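Side-chain contacts in RagB/SusD domain protein (Flavobacterium johnsoniae, PDB 5J5U), which binds chitin and, as a SusD homologue, probably helps capture chitin or its oligosaccharides at the outer membrane before uptake: residues V85-N90 with S98-V103; A104-V109 with D155-Q160; M110-L115 with N148-D153; G166-D171 with G176-W181. All coordinates share one frame; numbering follows the deposited sequence.

Contact 1: V85-N90 with S98-V103; sequences VDIIKN and SNMNAV
In N101 the carboxamide carbon CG stands anti to the backbone N (chi1 -179°), which sends the amide outward to the last turn of helix 66-90, where I88 receives it. I88 has CG1 beside its own backbone N (chi1 -64°), leaving CG2 as the branch that N101 meets: N101 ND2 lies 3.8 Å from I88 CG2, and the two side chains cross at about a right angle. The same ND2 comes within 3.1 Å of the backbone atom I88 O. The stronger hold on N101 is on its other amide atom, for OD1 accepts a hydrogen bond from NE2 of Q160 on helix 143-160, and this fixes the rotation of the amide. Helices 66-90 and 98-119 run in roughly opposite directions and are joined by a short connection without regular structure, a helical hairpin consistent with the TPR-like architecture of SusD family proteins. One residue back on each helix, an apolar contact closes the hairpin: I87 CG2 approaches M100 CG at 4.2 Å, touching the chain of M100 near its base, before it bends at the two following torsions. I87 also reaches L20 of helix 16-29, so the isoleucine is held between helices.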
loop_
_atom_site.group_PDB
_atom_site.type_symbol
_atom_site.label_atom_id
_atom_site.label_comp_id
_atom_site.label_asym_id
_atom_site.label_seq_id
_atom_site.Cartn_x
_atom_site.Cartn_y
_atom_site.Cartn_z
ATOM N N VAL A 85 14.249 -13.282 9.401
ATOM C CA VAL A 85 14.442 -13.945 10.692
ATOM C C VAL A 85 15.903 -14.412 10.869
ATOM O O VAL A 85 16.521 -14.172 11.914
ATOM C CB VAL A 85 13.496 -15.135 10.865
ATOM C CG1 VAL A 85 13.940 -16.004 12.044
ATOM C CG2 VAL A 85 12.091 -14.619 11.127
ATOM N N ASP A 86 16.460 -15.045 9.839
ATOM C CA ASP A 86 17.867 -15.478 9.889
ATOM C C ASP A 86 18.852 -14.312 10.049
ATOM O O ASP A 86 19.849 -14.438 10.775
ATOM C CB ASP A 86 18.236 -16.267 8.639
ATOM C CG ASP A 86 17.810 -17.709 8.725
ATOM O OD1 ASP A 86 17.691 -18.230 9.866
ATOM O OD2 ASP A 86 17.575 -18.315 7.649
ATOM N N ILE A 87 18.572 -13.176 9.405
ATOM C CA ILE A 87 19.424 -12.009 9.609
ATOM C C ILE A 87 19.354 -11.587 11.066
ATOM O O ILE A 87 20.386 -11.414 11.709
ATOM C CB ILE A 87 19.046 -10.819 8.735
ATOM C CG1 ILE A 87 19.181 -11.159 7.257
ATOM C CG2 ILE A 87 19.967 -9.652 9.030
ATOM C CD1 ILE A 87 18.567 -10.111 6.346
ATOM N N ILE A 88 18.144 -11.447 11.600
ATOM C CA ILE A 88 18.018 -11.017 12.992
ATOM C C ILE A 88 18.755 -11.984 13.925
ATOM O O ILE A 88 19.439 -11.554 14.865
ATOM C CB ILE A 88 16.540 -10.891 13.409
ATOM C CG1 ILE A 88 15.875 -9.787 12.583
ATOM C CG2 ILE A 88 16.407 -10.571 14.889
ATOM C CD1 ILE A 88 14.400 -9.632 12.819
ATOM N N LYS A 89 18.687 -13.276 13.618
ATOM C CA LYS A 89 19.272 -14.282 14.493
ATOM C C LYS A 89 20.797 -14.238 14.462
ATOM O O LYS A 89 21.457 -14.506 15.471
ATOM C CB LYS A 89 18.824 -15.685 14.097
ATOM C CG LYS A 89 19.598 -16.813 14.804
ATOM C CD LYS A 89 19.035 -18.185 14.465
ATOM C CE LYS A 89 19.631 -18.667 13.163
ATOM N NZ LYS A 89 18.948 -19.862 12.632
ATOM N N ASN A 90 21.354 -13.929 13.292
ATOM C CA ASN A 90 22.799 -14.002 13.113
ATOM C C ASN A 90 23.537 -12.709 13.417
ATOM O O ASN A 90 24.762 -12.670 13.377
ATOM C CB ASN A 90 23.119 -14.434 11.691
ATOM C CG ASN A 90 22.734 -15.855 11.432
ATOM O OD1 ASN A 90 22.716 -16.679 12.349
ATOM N ND2 ASN A 90 22.413 -16.162 10.182
ATOM N N SER A 98 24.931 -4.496 15.318
ATOM C CA SER A 98 23.691 -4.068 15.934
ATOM C C SER A 98 22.838 -3.263 14.955
ATOM O O SER A 98 21.628 -3.499 14.830
ATOM C CB SER A 98 24.005 -3.242 17.185
ATOM O OG SER A 98 22.854 -2.638 17.729
ATOM N N ASN A 99 23.485 -2.390 14.189
ATOM C CA ASN A 99 22.782 -1.603 13.188
ATOM C C ASN A 99 22.108 -2.466 12.134
ATOM O O ASN A 99 21.036 -2.115 11.634
ATOM C CB ASN A 99 23.728 -0.613 12.517
ATOM C CG ASN A 99 23.927 0.640 13.341
ATOM O OD1 ASN A 99 23.138 0.940 14.246
ATOM N ND2 ASN A 99 24.982 1.386 13.032
ATOM N N MET A 100 22.719 -3.602 11.812
ATOM C CA MET A 100 22.098 -4.505 10.855
ATOM C C MET A 100 20.915 -5.176 11.529
ATOM O O MET A 100 19.837 -5.283 10.945
ATOM C CB MET A 100 23.074 -5.550 10.342
ATOM C CG MET A 100 22.523 -6.342 9.176
ATOM S SD MET A 100 22.866 -5.590 7.568
ATOM C CE MET A 100 24.653 -5.802 7.518
ATOM N N ASN A 101 21.133 -5.608 12.770
ATOM C CA ASN A 101 20.104 -6.258 13.560
ATOM C C ASN A 101 18.851 -5.393 13.638
ATOM O O ASN A 101 17.735 -5.888 13.539
ATOM C CB ASN A 101 20.635 -6.571 14.959
ATOM C CG ASN A 101 19.623 -7.277 15.828
ATOM O OD1 ASN A 101 18.904 -6.641 16.597
ATOM N ND2 ASN A 101 19.573 -8.605 15.728
ATOM N N ALA A 102 19.049 -4.099 13.815
ATOM C CA ALA A 102 17.932 -3.176 13.870
ATOM C C ALA A 102 17.264 -3.077 12.489
ATOM O O ALA A 102 16.026 -3.161 12.376
ATOM C CB ALA A 102 18.393 -1.807 14.356
ATOM N N VAL A 103 18.081 -2.931 11.443
ATOM C CA VAL A 103 17.550 -2.788 10.091
ATOM C C VAL A 103 16.679 -4.008 9.739
ATOM O O VAL A 103 15.516 -3.872 9.337
ATOM C CB VAL A 103 18.692 -2.598 9.056
ATOM C CG1 VAL A 103 18.203 -2.877 7.650
ATOM C CG2 VAL A 103 19.260 -1.180 9.142
#

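Contact 2: A104-V109 with D155-Q160; sequences AKIMKV and DESFTQ
K105 reaches across from helix 98-119 and gives a hydrogen bond from NZ to Q160 OE1, whose modelled length of 2.5 Å is short enough to be doubtful in detail. The ammonium nitrogen is tilted 27° from the carbonyl plane of the Q160 amide, and the two side chains cross at about a right angle. A bend at the third torsion of K105 (chi3 -53°) turns the end of its chain round the S157 hydroxyl: K105 CB lies 3.5 Å and K105 CE 3.4 Å from S157 OG. Beside this, I106 CG1 packs on S157 CB at 3.9 Å. The next shell sets these groups. S157 OG is hydrogen-bonded to the backbone carbonyl of D153, while Q160 NE2 is also held by S98 O, so OE1 is left turned to the lysine. Replacing K105 with an alanine would probably leave Q160 OE1 without this donor and strip the outer methylenes, CE among them, from the S157 hydroxyl. The axes of segments 104-109 and 155-160 approach to 9.7 Å, with 152° between their directions, an antiparallel helix pair as expected of the all-helical part of a SusD-type protein in the TPR clan.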
loop_
_atom_site.group_PDB
_atom_site.type_symbol
_atom_site.label_atom_id
_atom_site.label_comp_id
_atom_site.label_asym_id
_atom_site.label_seq_id
_atom_site.Cartn_x
_atom_site.Cartn_y
_atom_site.Cartn_z
ATOM N N ALA A 104 17.238 -5.195 9.942
ATOM C CA ALA A 104 16.510 -6.412 9.715
ATOM C C ALA A 104 15.189 -6.393 10.473
ATOM O O ALA A 104 14.159 -6.759 9.915
ATOM C CB ALA A 104 17.342 -7.605 10.118
ATOM N N LYS A 105 15.204 -5.945 11.725
ATOM C CA LYS A 105 13.968 -5.945 12.523
ATOM C C LYS A 105 12.921 -5.013 11.904
ATOM O O LYS A 105 11.725 -5.371 11.816
ATOM C CB LYS A 105 14.243 -5.552 13.982
ATOM C CG LYS A 105 14.556 -6.758 14.876
ATOM C CD LYS A 105 14.886 -6.358 16.307
ATOM C CE LYS A 105 15.981 -5.310 16.333
ATOM N NZ LYS A 105 16.485 -5.057 17.695
ATOM N N ILE A 106 13.379 -3.840 11.446
ATOM C CA ILE A 106 12.500 -2.905 10.751
ATOM C C ILE A 106 11.974 -3.598 9.491
ATOM O O ILE A 106 10.766 -3.602 9.235
ATOM C CB ILE A 106 13.224 -1.581 10.412
ATOM C CG1 ILE A 106 13.629 -0.870 11.700
ATOM C CG2 ILE A 106 12.327 -0.635 9.653
ATOM C CD1 ILE A 106 14.520 0.303 11.473
ATOM N N MET A 107 12.875 -4.256 8.759
ATOM C CA MET A 107 12.454 -4.986 7.578
ATOM C C MET A 107 11.337 -5.944 7.974
ATOM O O MET A 107 10.310 -6.011 7.289
ATOM C CB MET A 107 13.613 -5.763 6.943
ATOM C CG MET A 107 14.580 -4.918 6.149
ATOM S SD MET A 107 13.861 -4.131 4.703
ATOM C CE MET A 107 13.405 -5.517 3.675
ATOM N N LYS A 108 11.519 -6.637 9.103
ATOM C CA LYS A 108 10.623 -7.733 9.427
ATOM C C LYS A 108 9.223 -7.195 9.653
ATOM O O LYS A 108 8.237 -7.864 9.316
ATOM C CB LYS A 108 11.106 -8.526 10.636
ATOM C CG LYS A 108 10.062 -9.519 11.150
ATOM C CD LYS A 108 10.678 -10.824 11.615
ATOM C CE LYS A 108 11.024 -10.799 13.083
ATOM N NZ LYS A 108 9.944 -10.241 13.928
ATOM N N VAL A 109 9.132 -5.955 10.139
ATOM C CA VAL A 109 7.809 -5.378 10.354
ATOM C C VAL A 109 7.167 -5.107 8.984
ATOM O O VAL A 109 6.030 -5.490 8.742
ATOM C CB VAL A 109 7.869 -4.099 11.229
ATOM C CG1 VAL A 109 6.491 -3.450 11.329
ATOM C CG2 VAL A 109 8.405 -4.436 12.630
ATOM N N ASP A 155 10.093 0.846 18.061
ATOM C CA ASP A 155 10.605 1.671 19.147
ATOM C C ASP A 155 12.071 1.326 19.464
ATOM O O ASP A 155 13.006 2.164 19.322
ATOM C CB ASP A 155 9.729 1.478 20.375
ATOM C CG ASP A 155 10.197 2.283 21.554
ATOM O OD1 ASP A 155 9.705 3.422 21.726
ATOM O OD2 ASP A 155 11.064 1.771 22.302
ATOM N N GLU A 156 12.279 0.066 19.824
ATOM C CA GLU A 156 13.611 -0.377 20.196
ATOM C C GLU A 156 14.608 -0.283 19.057
ATOM O O GLU A 156 15.783 -0.050 19.304
ATOM C CB GLU A 156 13.571 -1.805 20.717
ATOM C CG GLU A 156 12.787 -1.937 21.994
ATOM C CD GLU A 156 12.692 -3.362 22.457
ATOM O OE1 GLU A 156 13.251 -4.246 21.774
ATOM O OE2 GLU A 156 12.081 -3.592 23.520
ATOM N N SER A 157 14.155 -0.475 17.821
ATOM C CA SER A 157 15.062 -0.432 16.675
ATOM C C SER A 157 15.485 0.988 16.355
ATOM O O SER A 157 16.617 1.220 15.930
ATOM C CB SER A 157 14.424 -1.079 15.462
ATOM O OG SER A 157 14.293 -2.464 15.707
ATOM N N PHE A 158 14.569 1.929 16.563
ATOM C CA PHE A 158 14.904 3.336 16.468
ATOM C C PHE A 158 16.015 3.672 17.451
ATOM O O PHE A 158 17.044 4.242 17.073
ATOM C CB PHE A 158 13.698 4.222 16.755
ATOM C CG PHE A 158 14.048 5.672 16.877
ATOM C CD1 PHE A 158 14.367 6.418 15.756
ATOM C CD2 PHE A 158 14.097 6.284 18.118
ATOM C CE1 PHE A 158 14.704 7.762 15.873
ATOM C CE2 PHE A 158 14.431 7.620 18.239
ATOM C CZ PHE A 158 14.736 8.359 17.118
ATOM N N THR A 159 15.790 3.323 18.714
ATOM C CA THR A 159 16.783 3.589 19.751
ATOM C C THR A 159 18.119 2.845 19.508
ATOM O O THR A 159 19.197 3.356 19.813
ATOM C CB THR A 159 16.198 3.233 21.124
ATOM O OG1 THR A 159 15.030 4.043 21.352
ATOM C CG2 THR A 159 17.215 3.455 22.238
ATOM N N GLN A 160 18.045 1.647 18.942
ATOM C CA GLN A 160 19.209 0.776 18.790
ATOM C C GLN A 160 20.157 1.216 17.668
ATOM O O GLN A 160 21.370 1.030 17.769
ATOM C CB GLN A 160 18.726 -0.652 18.561
ATOM C CG GLN A 160 19.759 -1.659 18.114
ATOM C CD GLN A 160 19.180 -3.072 18.058
ATOM O OE1 GLN A 160 18.109 -3.335 18.613
ATOM N NE2 GLN A 160 19.877 -3.978 17.381
#

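Contact 3: M110-L115 with N148-D153; sequences MVAQRL and NSFFKD
F150 carries the apolar part of this contact, pushing the outer end of its ring against the backbone and side-chain bases of A112 and Q113. CG of F150 sits beside its own backbone N (chi1 -73°), and the ring is thereby projected from helix 143-160 onto helix 98-119. Its leading atom, F150 CZ, lies 3.7 Å from Q113 N. The two ring atoms next to it divide the neighbours between them: F150 CE1 meets the methyl A112 CB at 4.0 Å, and F150 CE2 meets Q113 CB at 4.1 Å. Because A112 offers nothing beyond a methyl group, the ring can come right up to the helix backbone.

No hydrogen bond joins the two segments, and the polar groups are satisfied on other sides. The Q113 chain, bent at its second torsion, leads its amide away from F150; NE2 is there hydrogen-bonded to E417 and D117, and OE1 to R191. One residue on, R114 NH2 donates to V111 O over 3.3 Å, the N-H pointing at the acceptor with an angle of 160°. V111 O lies in the guanidinium plane, and the donor meets it on a lone pair. The same NH2 forms a salt bridge with E80, which would probably help balance the buried charge.

Helix 98-119 is thus enclosed on several sides: helix 143-160 presents F150, helix 178-195 packs on Q113, helix 66-90 covers V111 and L115, and helix 16-29 touches M110 and R114.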
loop_
_atom_site.group_PDB
_atom_site.type_symbol
_atom_site.label_atom_id
_atom_site.label_comp_id
_atom_site.label_asym_id
_atom_site.label_seq_id
_atom_site.Cartn_x
_atom_site.Cartn_y
_atom_site.Cartn_z
ATOM N N MET A 110 7.921 -4.507 8.073
ATOM C CA MET A 110 7.402 -4.189 6.753
ATOM C C MET A 110 6.946 -5.441 6.003
ATOM O O MET A 110 5.868 -5.456 5.397
ATOM C CB MET A 110 8.465 -3.451 5.940
ATOM C CG MET A 110 8.762 -2.050 6.458
ATOM S SD MET A 110 10.149 -1.253 5.602
ATOM C CE MET A 110 9.363 -0.762 4.074
ATOM N N VAL A 111 7.754 -6.494 6.070
ATOM C CA VAL A 111 7.370 -7.776 5.502
ATOM C C VAL A 111 6.035 -8.267 6.110
ATOM O O VAL A 111 5.119 -8.615 5.369
ATOM C CB VAL A 111 8.489 -8.869 5.721
ATOM C CG1 VAL A 111 7.978 -10.291 5.420
ATOM C CG2 VAL A 111 9.787 -8.558 4.925
ATOM N N ALA A 112 5.907 -8.250 7.437
ATOM C CA ALA A 112 4.784 -8.951 8.095
ATOM C C ALA A 112 3.495 -8.120 8.145
ATOM O O ALA A 112 2.380 -8.660 8.165
ATOM C CB ALA A 112 5.182 -9.362 9.507
ATOM N N GLN A 113 3.672 -6.800 8.187
ATOM C CA GLN A 113 2.564 -5.855 8.233
ATOM C C GLN A 113 1.563 -6.036 7.074
ATOM O O GLN A 113 0.347 -6.010 7.286
ATOM C CB GLN A 113 3.109 -4.420 8.251
ATOM C CG GLN A 113 2.060 -3.352 8.093
ATOM C CD GLN A 113 2.082 -2.723 6.703
ATOM O OE1 GLN A 113 3.112 -2.173 6.273
ATOM N NE2 GLN A 113 0.938 -2.795 5.989
ATOM N N ARG A 114 2.064 -6.169 5.856
ATOM C CA ARG A 114 1.166 -6.426 4.740
ATOM C C ARG A 114 0.388 -7.733 5.029
ATOM O O ARG A 114 -0.860 -7.778 4.931
ATOM C CB ARG A 114 1.953 -6.496 3.416
ATOM C CG ARG A 114 2.649 -5.141 3.018
ATOM C CD ARG A 114 3.902 -5.335 2.170
ATOM N NE ARG A 114 4.606 -6.560 2.540
ATOM C CZ ARG A 114 5.325 -7.314 1.715
ATOM N NH1 ARG A 114 5.490 -6.961 0.451
ATOM N NH2 ARG A 114 5.882 -8.435 2.166
ATOM N N LEU A 115 1.122 -8.751 5.486
ATOM C CA LEU A 115 0.566 -10.077 5.715
ATOM C C LEU A 115 -0.650 -10.054 6.655
ATOM O O LEU A 115 -1.754 -10.460 6.259
ATOM C CB LEU A 115 1.651 -11.018 6.256
ATOM C CG LEU A 115 1.356 -12.522 6.234
ATOM C CD1 LEU A 115 1.068 -13.001 4.829
ATOM C CD2 LEU A 115 2.541 -13.276 6.781
ATOM N N ASN A 148 1.264 -4.976 18.785
ATOM C CA ASN A 148 2.069 -4.570 19.951
ATOM C C ASN A 148 3.536 -4.939 19.725
ATOM O O ASN A 148 4.451 -4.184 20.077
ATOM C CB ASN A 148 1.572 -5.219 21.249
ATOM C CG ASN A 148 0.289 -4.593 21.763
ATOM O OD1 ASN A 148 0.010 -3.422 21.491
ATOM N ND2 ASN A 148 -0.510 -5.373 22.496
ATOM N N SER A 149 3.759 -6.109 19.141
ATOM C CA SER A 149 5.114 -6.554 18.832
ATOM C C SER A 149 5.764 -5.636 17.750
ATOM O O SER A 149 6.956 -5.272 17.849
ATOM C CB SER A 149 5.086 -8.029 18.424
ATOM O OG SER A 149 6.294 -8.450 17.842
ATOM N N PHE A 150 4.974 -5.206 16.765
ATOM C CA PHE A 150 5.438 -4.205 15.781
ATOM C C PHE A 150 5.922 -2.925 16.473
ATOM O O PHE A 150 7.019 -2.420 16.198
ATOM C CB PHE A 150 4.325 -3.815 14.791
ATOM C CG PHE A 150 3.984 -4.870 13.765
ATOM C CD1 PHE A 150 4.840 -5.924 13.503
ATOM C CD2 PHE A 150 2.792 -4.787 13.051
ATOM C CE1 PHE A 150 4.517 -6.872 12.563
ATOM C CE2 PHE A 150 2.459 -5.749 12.109
ATOM C CZ PHE A 150 3.322 -6.777 11.854
ATOM N N PHE A 151 5.079 -2.384 17.348
ATOM C CA PHE A 151 5.412 -1.140 18.015
ATOM C C PHE A 151 6.687 -1.326 18.833
ATOM O O PHE A 151 7.578 -0.473 18.797
ATOM C CB PHE A 151 4.261 -0.653 18.914
ATOM C CG PHE A 151 3.057 -0.176 18.157
ATOM C CD1 PHE A 151 3.180 0.770 17.147
ATOM C CD2 PHE A 151 1.792 -0.701 18.439
ATOM C CE1 PHE A 151 2.046 1.207 16.425
ATOM C CE2 PHE A 151 0.670 -0.281 17.739
ATOM C CZ PHE A 151 0.799 0.682 16.717
ATOM N N LYS A 152 6.773 -2.434 19.571
ATOM C CA LYS A 152 7.975 -2.709 20.359
ATOM C C LYS A 152 9.253 -2.752 19.507
ATOM O O LYS A 152 10.241 -2.075 19.818
ATOM C CB LYS A 152 7.835 -4.027 21.118
ATOM C CG LYS A 152 9.005 -4.296 22.056
ATOM C CD LYS A 152 9.012 -5.737 22.580
ATOM C CE LYS A 152 10.013 -5.887 23.721
ATOM N NZ LYS A 152 10.041 -7.231 24.348
ATOM N N ASP A 153 9.232 -3.526 18.428
ATOM C CA ASP A 153 10.393 -3.613 17.564
ATOM C C ASP A 153 10.768 -2.275 16.919
ATOM O O ASP A 153 11.944 -1.980 16.785
ATOM C CB ASP A 153 10.179 -4.643 16.474
ATOM C CG ASP A 153 10.414 -6.032 16.961
ATOM O OD1 ASP A 153 10.872 -6.156 18.111
ATOM O OD2 ASP A 153 10.183 -6.990 16.198
#

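Contact 4: G166-D171 with G176-W181; sequences GSVKGD and GDISKW
D171 OD2 accepts two hydrogen bonds from across the contact, one from G176 N and one from W181 NE1. The first, from G176 N to OD2 of D171, is 2.7 Å long and nearly straight at 163°, arriving on the anti side, 21° out of the carboxylate plane. The second, from W181 NE1 to D171 OD2 over 2.8 Å, comes from above that plane, 64° out of it, and from the opposite face to G176 N. Seen from the tryptophan, the oxygen lies at the ring edge, near the indole plane. D171 OD1 is gripped by Q24 of helix 16-29, so both oxygens of the buried carboxylate are engaged. With an alanine here, G176 N and W181 NE1 would probably lose their shared acceptor, and the turn would be less firmly tied to the indole. Just beyond, D177 is the N-cap of helix 178-195, its OD1 accepting from S179 N at 2.7 Å. Packing completes the contact: V168 CB rests 3.7 Å from G176 CA, where a side chain on the glycine would run into V168 O, and V168 CG2 meets I178 CG2 at 4.2 Å. The Y174 ring meets W181 edge-to-face. Since the donors named here are neutral N-H groups, they are likely to favour a charged D171, stabilised by hydrogen bonds.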
loop_
_atom_site.group_PDB
_atom_site.type_symbol
_atom_site.label_atom_id
_atom_site.label_comp_id
_atom_site.label_asym_id
_atom_site.label_seq_id
_atom_site.Cartn_x
_atom_site.Cartn_y
_atom_site.Cartn_z
ATOM N N GLY A 166 28.072 -0.586 13.874
ATOM C CA GLY A 166 28.650 -1.299 12.747
ATOM C C GLY A 166 28.048 -0.759 11.470
ATOM O O GLY A 166 27.229 0.156 11.509
ATOM N N SER A 167 28.437 -1.332 10.342
ATOM C CA SER A 167 27.984 -0.840 9.048
ATOM C C SER A 167 26.806 -1.679 8.505
ATOM O O SER A 167 26.667 -2.863 8.820
ATOM C CB SER A 167 29.160 -0.830 8.064
ATOM O OG SER A 167 28.767 -0.475 6.753
ATOM N N VAL A 168 25.926 -1.048 7.737
ATOM C CA VAL A 168 24.823 -1.764 7.097
ATOM C C VAL A 168 25.092 -2.053 5.617
ATOM O O VAL A 168 25.200 -1.143 4.803
ATOM C CB VAL A 168 23.507 -1.000 7.229
ATOM C CG1 VAL A 168 22.390 -1.787 6.590
ATOM C CG2 VAL A 168 23.202 -0.714 8.697
ATOM N N LYS A 169 25.187 -3.332 5.280
ATOM C CA LYS A 169 25.583 -3.765 3.943
ATOM C C LYS A 169 24.438 -4.472 3.234
ATOM O O LYS A 169 23.747 -5.276 3.846
ATOM C CB LYS A 169 26.796 -4.695 4.036
ATOM C CG LYS A 169 28.093 -4.001 4.515
ATOM C CD LYS A 169 28.590 -2.978 3.495
ATOM C CE LYS A 169 29.885 -2.314 3.950
ATOM N NZ LYS A 169 30.520 -1.473 2.889
ATOM N N GLY A 170 24.219 -4.174 1.955
ATOM C CA GLY A 170 23.202 -4.876 1.182
ATOM C C GLY A 170 21.872 -4.141 1.114
ATOM O O GLY A 170 20.859 -4.657 0.620
ATOM N N ASP A 171 21.892 -2.920 1.619
ATOM C CA ASP A 171 20.714 -2.083 1.688
ATOM C C ASP A 171 20.522 -1.291 0.393
ATOM O O ASP A 171 21.288 -0.368 0.094
ATOM C CB ASP A 171 20.823 -1.149 2.893
ATOM C CG ASP A 171 19.741 -0.123 2.927
ATOM O OD1 ASP A 171 18.614 -0.421 2.466
ATOM O OD2 ASP A 171 20.013 0.981 3.445
ATOM N N GLY A 176 22.572 1.889 3.483
ATOM C CA GLY A 176 23.059 1.784 4.851
ATOM C C GLY A 176 23.046 3.051 5.695
ATOM O O GLY A 176 23.500 3.038 6.840
ATOM N N ASP A 177 22.505 4.141 5.170
ATOM C CA ASP A 177 22.395 5.348 5.981
ATOM C C ASP A 177 21.444 5.059 7.127
ATOM O O ASP A 177 20.252 4.887 6.907
ATOM C CB ASP A 177 21.905 6.538 5.142
ATOM C CG ASP A 177 21.756 7.841 5.965
ATOM O OD1 ASP A 177 21.780 7.804 7.217
ATOM O OD2 ASP A 177 21.597 8.924 5.359
ATOM N N ILE A 178 21.962 4.985 8.350
ATOM C CA ILE A 178 21.102 4.639 9.482
ATOM C C ILE A 178 20.143 5.773 9.836
ATOM O O ILE A 178 19.076 5.519 10.392
ATOM C CB ILE A 178 21.905 4.233 10.759
ATOM C CG1 ILE A 178 22.593 5.435 11.411
ATOM C CG2 ILE A 178 22.900 3.127 10.452
ATOM C CD1 ILE A 178 23.139 5.130 12.803
ATOM N N SER A 179 20.496 7.008 9.485
ATOM C CA SER A 179 19.632 8.152 9.769
ATOM C C SER A 179 18.308 8.029 9.021
ATOM O O SER A 179 17.264 8.478 9.492
ATOM C CB SER A 179 20.315 9.462 9.383
ATOM O OG SER A 179 20.465 9.564 7.975
ATOM N N LYS A 180 18.359 7.452 7.830
ATOM C CA LYS A 180 17.142 7.251 7.061
ATOM C C LYS A 180 16.377 6.059 7.645
ATOM O O LYS A 180 15.144 6.053 7.699
ATOM C CB LYS A 180 17.465 7.059 5.574
ATOM C CG LYS A 180 17.763 8.374 4.836
ATOM C CD LYS A 180 18.049 8.124 3.358
ATOM C CE LYS A 180 18.065 9.400 2.539
ATOM N NZ LYS A 180 16.908 10.256 2.884
ATOM N N TRP A 181 17.112 5.065 8.125
ATOM C CA TRP A 181 16.459 3.921 8.723
ATOM C C TRP A 181 15.683 4.315 9.982
ATOM O O TRP A 181 14.593 3.784 10.243
ATOM C CB TRP A 181 17.474 2.820 9.021
ATOM C CG TRP A 181 17.739 1.982 7.811
ATOM C CD1 TRP A 181 18.816 2.058 6.976
ATOM C CD2 TRP A 181 16.872 0.988 7.258
ATOM N NE1 TRP A 181 18.689 1.151 5.956
ATOM C CE2 TRP A 181 17.503 0.481 6.102
ATOM C CE3 TRP A 181 15.628 0.474 7.628
ATOM C CZ2 TRP A 181 16.933 -0.520 5.316
ATOM C CZ3 TRP A 181 15.064 -0.529 6.853
ATOM C CH2 TRP A 181 15.714 -1.018 5.712
#

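Contacts 1, 2 and 3 follow one another down helix 98-119, their centres 9 Å apart from 1 to 2 and again from 2 to 3. Contact 1 pairs that helix with its predecessor, 66-90; contacts 2 and 3 both pair it with helix 143-160, contact 3 falling within the stretch of chain that contact 2 brings together. Contact 4 comes last, at the start of helix 178-195, its centre about 12 Å from those of contacts 1 and 2 and 20 Å from that of contact 3. It meets contacts 1 and 2 where W181 packs on V103 and M107. Helix 98-119 is thus a shared partner of helices 66-90, 143-160 and 178-195, consistent with the largely helical SusD-type fold.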